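Local coordinates for protein galactose mutarotase related enzyme (Lactobacillus acidophilus, PDB 3DCD) that is of unproven function but probably binds carbohydrate and may act as a sugar isomerase of the aldose 1-epimerase family, at residues M163-T168 with G211-V216; W230-P235 with G286-Y291. All blocks are in the same frame, centred on the assembly; numbering follows the deposited sequence.

In the fold
Contacts 1 and 2 are two joints of one antiparallel sheet, in which the strands run in the order 282-292, 226-232, 214-220, 159-164. Contact 1 joins the last two of these and contact 2 the first two, their centres 11 Å apart. Between them strands 214-220 and 226-232, consecutive in the chain, pair directly: Asn214 O lies 3.0 Å from Thr231 N, a probable hydrogen bond. His164, Lys215, Trp230 and Ser288 lie on one face of the sheet. Contact 1 is the more peripheral, about 17 Å from the centre of the chain to its own centre, against about 10 Å for contact 2, which borders the second sheet of the fold.

Contact 1. Residues M163-T168 with G211-V216; sequences MHPSVT and GNDNKV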
loop_
_atom_site.group_PDB
_atom_site.type_symbol
_atom_site.label_atom_id
_atom_site.label_comp_id
_atom_site.label_asym_id
_atom_site.label_seq_id
_atom_site.Cartn_x
_atom_site.Cartn_y
_atom_site.Cartn_z
HETATM N N MSE A 163 -15.631 -5.934 -1.075
HETATM C CA MSE A 163 -14.641 -6.678 -1.825
HETATM C C MSE A 163 -15.288 -7.561 -2.881
HETATM O O MSE A 163 -16.313 -8.205 -2.634
HETATM C CB MSE A 163 -13.779 -7.487 -0.873
HETATM C CG MSE A 163 -13.193 -6.629 0.222
HETATM SE SE MSE A 163 -11.985 -7.639 1.365
HETATM C CE MSE A 163 -10.772 -8.186 -0.012
ATOM N N HIS A 164 -14.710 -7.550 -4.075
ATOM C CA HIS A 164 -15.157 -8.422 -5.148
ATOM C C HIS A 164 -13.978 -9.317 -5.558
ATOM O O HIS A 164 -12.842 -8.858 -5.556
ATOM C CB HIS A 164 -15.671 -7.580 -6.317
ATOM C CG HIS A 164 -16.787 -6.648 -5.937
ATOM N ND1 HIS A 164 -16.565 -5.367 -5.467
ATOM C CD2 HIS A 164 -18.129 -6.824 -5.933
ATOM C CE1 HIS A 164 -17.724 -4.790 -5.206
ATOM N NE2 HIS A 164 -18.690 -5.653 -5.481
ATOM N N PRO A 165 -14.229 -10.615 -5.839
ATOM C CA PRO A 165 -15.508 -11.354 -5.746
ATOM C C PRO A 165 -16.037 -11.345 -4.321
ATOM O O PRO A 165 -15.249 -11.211 -3.384
ATOM C CB PRO A 165 -15.112 -12.793 -6.112
ATOM C CG PRO A 165 -13.817 -12.684 -6.831
ATOM C CD PRO A 165 -13.120 -11.483 -6.265
ATOM N N SER A 166 -17.355 -11.492 -4.169
ATOM C CA SER A 166 -18.005 -11.425 -2.864
ATOM C C SER A 166 -17.940 -12.795 -2.230
ATOM O O SER A 166 -18.883 -13.599 -2.342
ATOM C CB SER A 166 -19.471 -11.000 -2.997
ATOM O OG SER A 166 -19.569 -9.624 -3.369
ATOM N N VAL A 167 -16.823 -13.065 -1.569
ATOM C CA VAL A 167 -16.637 -14.337 -0.891
ATOM C C VAL A 167 -16.055 -14.071 0.469
ATOM O O VAL A 167 -15.334 -13.078 0.653
ATOM C CB VAL A 167 -15.725 -15.300 -1.672
ATOM C CG1 VAL A 167 -16.384 -15.680 -3.018
ATOM C CG2 VAL A 167 -14.325 -14.713 -1.892
ATOM N N THR A 168 -16.370 -14.949 1.422
ATOM C CA THR A 168 -15.775 -14.882 2.747
ATOM C C THR A 168 -14.288 -15.224 2.635
ATOM O O THR A 168 -13.904 -16.160 1.912
ATOM C CB THR A 168 -16.525 -15.827 3.705
ATOM O OG1 THR A 168 -17.850 -15.306 3.908
ATOM C CG2 THR A 168 -15.870 -15.830 5.053
ATOM N N GLY A 211 -6.359 -15.642 -6.230
ATOM C CA GLY A 211 -6.588 -15.299 -7.638
ATOM C C GLY A 211 -6.135 -13.884 -7.975
ATOM O O GLY A 211 -5.453 -13.236 -7.174
ATOM N N ASN A 212 -6.532 -13.379 -9.139
ATOM C CA ASN A 212 -6.106 -12.028 -9.542
ATOM C C ASN A 212 -7.212 -11.056 -9.918
ATOM O O ASN A 212 -6.980 -10.051 -10.609
ATOM C CB ASN A 212 -5.038 -12.090 -10.643
ATOM C CG ASN A 212 -5.382 -13.074 -11.745
ATOM O OD1 ASN A 212 -4.513 -13.835 -12.200
ATOM N ND2 ASN A 212 -6.649 -13.079 -12.178
ATOM N N ASP A 213 -8.414 -11.337 -9.447
ATOM C CA ASP A 213 -9.569 -10.524 -9.816
ATOM C C ASP A 213 -10.099 -9.737 -8.649
ATOM O O ASP A 213 -11.221 -9.228 -8.706
ATOM C CB ASP A 213 -10.688 -11.367 -10.462
ATOM C CG ASP A 213 -11.161 -12.530 -9.586
ATOM O OD1 ASP A 213 -10.536 -12.852 -8.536
ATOM O OD2 ASP A 213 -12.179 -13.142 -9.977
ATOM N N ASN A 214 -9.294 -9.617 -7.594
ATOM C CA ASN A 214 -9.767 -8.959 -6.390
ATOM C C ASN A 214 -9.804 -7.454 -6.547
ATOM O O ASN A 214 -8.862 -6.825 -7.077
ATOM C CB ASN A 214 -8.951 -9.352 -5.157
ATOM C CG ASN A 214 -8.926 -10.847 -4.950
ATOM O OD1 ASN A 214 -7.892 -11.497 -5.133
ATOM N ND2 ASN A 214 -10.061 -11.402 -4.582
ATOM N N LYS A 215 -10.911 -6.891 -6.096
ATOM C CA LYS A 215 -11.088 -5.451 -6.111
ATOM C C LYS A 215 -11.712 -5.034 -4.797
ATOM O O LYS A 215 -12.676 -5.643 -4.343
ATOM C CB LYS A 215 -11.984 -5.026 -7.275
ATOM C CG LYS A 215 -11.542 -5.629 -8.596
ATOM C CD LYS A 215 -12.666 -5.665 -9.647
ATOM C CE LYS A 215 -13.746 -6.773 -9.420
ATOM N NZ LYS A 215 -13.345 -8.177 -9.812
ATOM N N VAL A 216 -11.171 -3.990 -4.198
ATOM C CA VAL A 216 -11.744 -3.430 -2.982
ATOM C C VAL A 216 -12.378 -2.075 -3.354
ATOM O O VAL A 216 -11.684 -1.206 -3.890
ATOM C CB VAL A 216 -10.667 -3.239 -1.879
ATOM C CG1 VAL A 216 -11.307 -2.706 -0.583
ATOM C CG2 VAL A 216 -9.891 -4.564 -1.614
#
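A cis peptide bond, which proline accepts more readily than any other residue, precedes Pro165 where strand 159-164 ends, and the proline ring lies across the side chains of Asp213 and Asn214. Pro165 CG lies 3.6 Å from Asp213 OD2, a van der Waals contact in which the ring crosses the acid side chain at about a right angle. Just before this kink the backbone is regular: His164 and Lys215 form an antiparallel hydrogen-bonded pair, with His164 N to Lys215 O and Lys215 N to His164 O both 2.8 Å. Asn214 CA adds a CA-H...O contact of 3.2 Å to His164 O. The long lysine suits its place because its chain bends at chi3 (-75°) and chi4 (-77°), bringing CE to 3.7 Å from His164 CB and curling NZ back to Asp213 O, an in-plane hydrogen bond of 2.6 Å. On the other face selenomethionine Met163, bent at chi3, lays CE beside Val216 CG2 (4.1 Å), two apolar side chains suited to burial. Met163 also meets Thr189 and Leu209 in loops, while strand 226-232 flanks strand 214-220 on its other edge through backbone bonds of Asn214 with Thr231 and Val216 with Val229.

Contact 2. Residues W230-P235 with G286-Y291; sequences WTRDAP and GFSMTY
Trp230 N gives its hydrogen to Ser288 O at 2.8 Å, and the same oxygen lies in the indole plane, 3.6 Å from Trp230 CD1. Ser288 N returns a bond of 3.0 Å to Trp230 O, completing an antiparallel hydrogen-bonded pair. On the same face Arg232 runs extended over the Gly286 backbone, and its NH2 bonds Ser288 OG, a hydroxyl well suited to accept it, at 3.0 Å, nearly straight (170°) and in the guanidinium plane. Phe287 N lies 3.5 Å above the centre of one guanidinium face. Gly286 suits this spot, since a CB would collide with Arg232 NH1 and, at these backbone angles, with the preceding carbonyl oxygen. A type II' beta turn from Thr231 to Ala234, closed by Ala234 N to Thr231 O (2.9 Å), leads on to strand 236-240 in the second sheet of the galactose mutarotase-like beta-sandwich. Arg232, second in the turn, has positive phi (47°). Replacing Arg232 with an alanine would probably leave Ser288 OG without this donor, deprive Glu123 of a long, weak ion-pair partner and uncover the Gly286-Phe287 peptide. Phe287, a large apolar ring, packs on Pro144 and Pro254 at the opposite face.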
loop_
_atom_site.group_PDB
_atom_site.type_symbol
_atom_site.label_atom_id
_atom_site.label_comp_id
_atom_site.label_asym_id
_atom_site.label_seq_id
_atom_site.Cartn_x
_atom_site.Cartn_y
_atom_site.Cartn_z
ATOM N N TRP A 230 -7.809 -2.328 -7.498
ATOM C CA TRP A 230 -7.659 -3.658 -8.086
ATOM C C TRP A 230 -6.286 -4.171 -7.629
ATOM O O TRP A 230 -5.242 -3.569 -7.943
ATOM C CB TRP A 230 -7.720 -3.559 -9.609
ATOM C CG TRP A 230 -8.961 -2.850 -10.109
ATOM C CD1 TRP A 230 -9.279 -1.513 -9.949
ATOM C CD2 TRP A 230 -10.036 -3.423 -10.854
ATOM N NE1 TRP A 230 -10.491 -1.239 -10.531
ATOM C CE2 TRP A 230 -10.976 -2.386 -11.104
ATOM C CE3 TRP A 230 -10.301 -4.708 -11.342
ATOM C CZ2 TRP A 230 -12.163 -2.601 -11.817
ATOM C CZ3 TRP A 230 -11.488 -4.926 -12.053
ATOM C CH2 TRP A 230 -12.402 -3.874 -12.289
ATOM N N THR A 231 -6.279 -5.275 -6.881
ATOM C CA THR A 231 -5.053 -5.727 -6.200
ATOM C C THR A 231 -4.280 -6.754 -7.013
ATOM O O THR A 231 -3.274 -7.299 -6.540
ATOM C CB THR A 231 -5.374 -6.322 -4.821
ATOM O OG1 THR A 231 -6.332 -7.376 -4.985
ATOM C CG2 THR A 231 -5.969 -5.237 -3.870
ATOM N N ARG A 232 -4.757 -7.020 -8.233
ATOM C CA ARG A 232 -4.108 -7.974 -9.134
ATOM C C ARG A 232 -3.786 -9.268 -8.363
ATOM O O ARG A 232 -4.683 -9.854 -7.745
ATOM C CB ARG A 232 -2.872 -7.327 -9.770
ATOM C CG ARG A 232 -3.207 -6.025 -10.536
ATOM C CD ARG A 232 -2.005 -5.516 -11.344
ATOM N NE ARG A 232 -2.132 -4.097 -11.681
ATOM C CZ ARG A 232 -1.099 -3.311 -11.968
ATOM N NH1 ARG A 232 0.133 -3.799 -11.971
ATOM N NH2 ARG A 232 -1.290 -2.041 -12.261
ATOM N N ASP A 233 -2.529 -9.699 -8.366
ATOM C CA ASP A 233 -2.178 -10.962 -7.729
ATOM C C ASP A 233 -1.673 -10.835 -6.289
ATOM O O ASP A 233 -1.022 -11.758 -5.774
ATOM C CB ASP A 233 -1.166 -11.734 -8.583
ATOM C CG ASP A 233 0.162 -10.985 -8.781
ATOM O OD1 ASP A 233 0.338 -9.812 -8.341
ATOM O OD2 ASP A 233 1.055 -11.597 -9.400
ATOM N N ALA A 234 -1.938 -9.703 -5.630
ATOM C CA ALA A 234 -1.495 -9.570 -4.225
ATOM C C ALA A 234 -2.076 -10.720 -3.405
ATOM O O ALA A 234 -3.275 -10.997 -3.510
ATOM C CB ALA A 234 -1.939 -8.224 -3.632
ATOM N N PRO A 235 -1.240 -11.413 -2.612
ATOM C CA PRO A 235 -1.780 -12.463 -1.747
ATOM C C PRO A 235 -2.484 -11.934 -0.495
ATOM O O PRO A 235 -3.152 -12.708 0.194
ATOM C CB PRO A 235 -0.542 -13.267 -1.368
ATOM C CG PRO A 235 0.575 -12.275 -1.413
ATOM C CD PRO A 235 0.229 -11.311 -2.505
ATOM N N GLY A 286 1.974 -5.050 -8.746
ATOM C CA GLY A 286 1.392 -3.723 -8.726
ATOM C C GLY A 286 -0.097 -3.792 -8.595
ATOM O O GLY A 286 -0.694 -4.895 -8.531
ATOM N N PHE A 287 -0.706 -2.605 -8.541
ATOM C CA PHE A 287 -2.145 -2.502 -8.376
ATOM C C PHE A 287 -2.653 -1.242 -9.062
ATOM O O PHE A 287 -1.854 -0.402 -9.475
ATOM C CB PHE A 287 -2.518 -2.535 -6.891
ATOM C CG PHE A 287 -1.895 -1.423 -6.074
ATOM C CD1 PHE A 287 -0.578 -1.545 -5.597
ATOM C CD2 PHE A 287 -2.623 -0.270 -5.778
ATOM C CE1 PHE A 287 -0.005 -0.539 -4.831
ATOM C CE2 PHE A 287 -2.056 0.749 -4.998
ATOM C CZ PHE A 287 -0.755 0.619 -4.537
ATOM N N SER A 288 -3.971 -1.124 -9.191
ATOM C CA SER A 288 -4.567 -0.024 -9.928
ATOM C C SER A 288 -5.679 0.623 -9.119
ATOM O O SER A 288 -6.387 -0.058 -8.381
ATOM C CB SER A 288 -5.124 -0.508 -11.257
ATOM O OG SER A 288 -4.084 -1.119 -11.995
HETATM N N MSE A 289 -5.832 1.934 -9.279
HETATM C CA MSE A 289 -6.815 2.677 -8.503
HETATM C C MSE A 289 -7.641 3.497 -9.469
HETATM O O MSE A 289 -7.080 4.145 -10.349
HETATM C CB MSE A 289 -6.115 3.620 -7.518
HETATM C CG MSE A 289 -5.366 2.940 -6.361
HETATM SE SE MSE A 289 -3.999 4.096 -5.572
HETATM C CE MSE A 289 -2.690 3.980 -7.054
ATOM N N THR A 290 -8.966 3.471 -9.312
ATOM C CA THR A 290 -9.833 4.407 -10.038
ATOM C C THR A 290 -10.545 5.329 -9.036
ATOM O O THR A 290 -10.854 4.919 -7.914
ATOM C CB THR A 290 -10.870 3.699 -10.928
ATOM O OG1 THR A 290 -11.818 3.001 -10.102
ATOM C CG2 THR A 290 -10.177 2.694 -11.847
ATOM N N TYR A 291 -10.784 6.564 -9.449
ATOM C CA TYR A 291 -11.368 7.567 -8.572
ATOM C C TYR A 291 -12.621 8.191 -9.167
ATOM O O TYR A 291 -12.637 8.550 -10.347
ATOM C CB TYR A 291 -10.359 8.682 -8.319
ATOM C CG TYR A 291 -8.971 8.185 -7.969
ATOM C CD1 TYR A 291 -8.601 7.973 -6.643
ATOM C CD2 TYR A 291 -8.041 7.920 -8.965
ATOM C CE1 TYR A 291 -7.311 7.501 -6.308
ATOM C CE2 TYR A 291 -6.757 7.453 -8.647
ATOM C CZ TYR A 291 -6.405 7.251 -7.321
ATOM O OH TYR A 291 -5.140 6.808 -7.025
#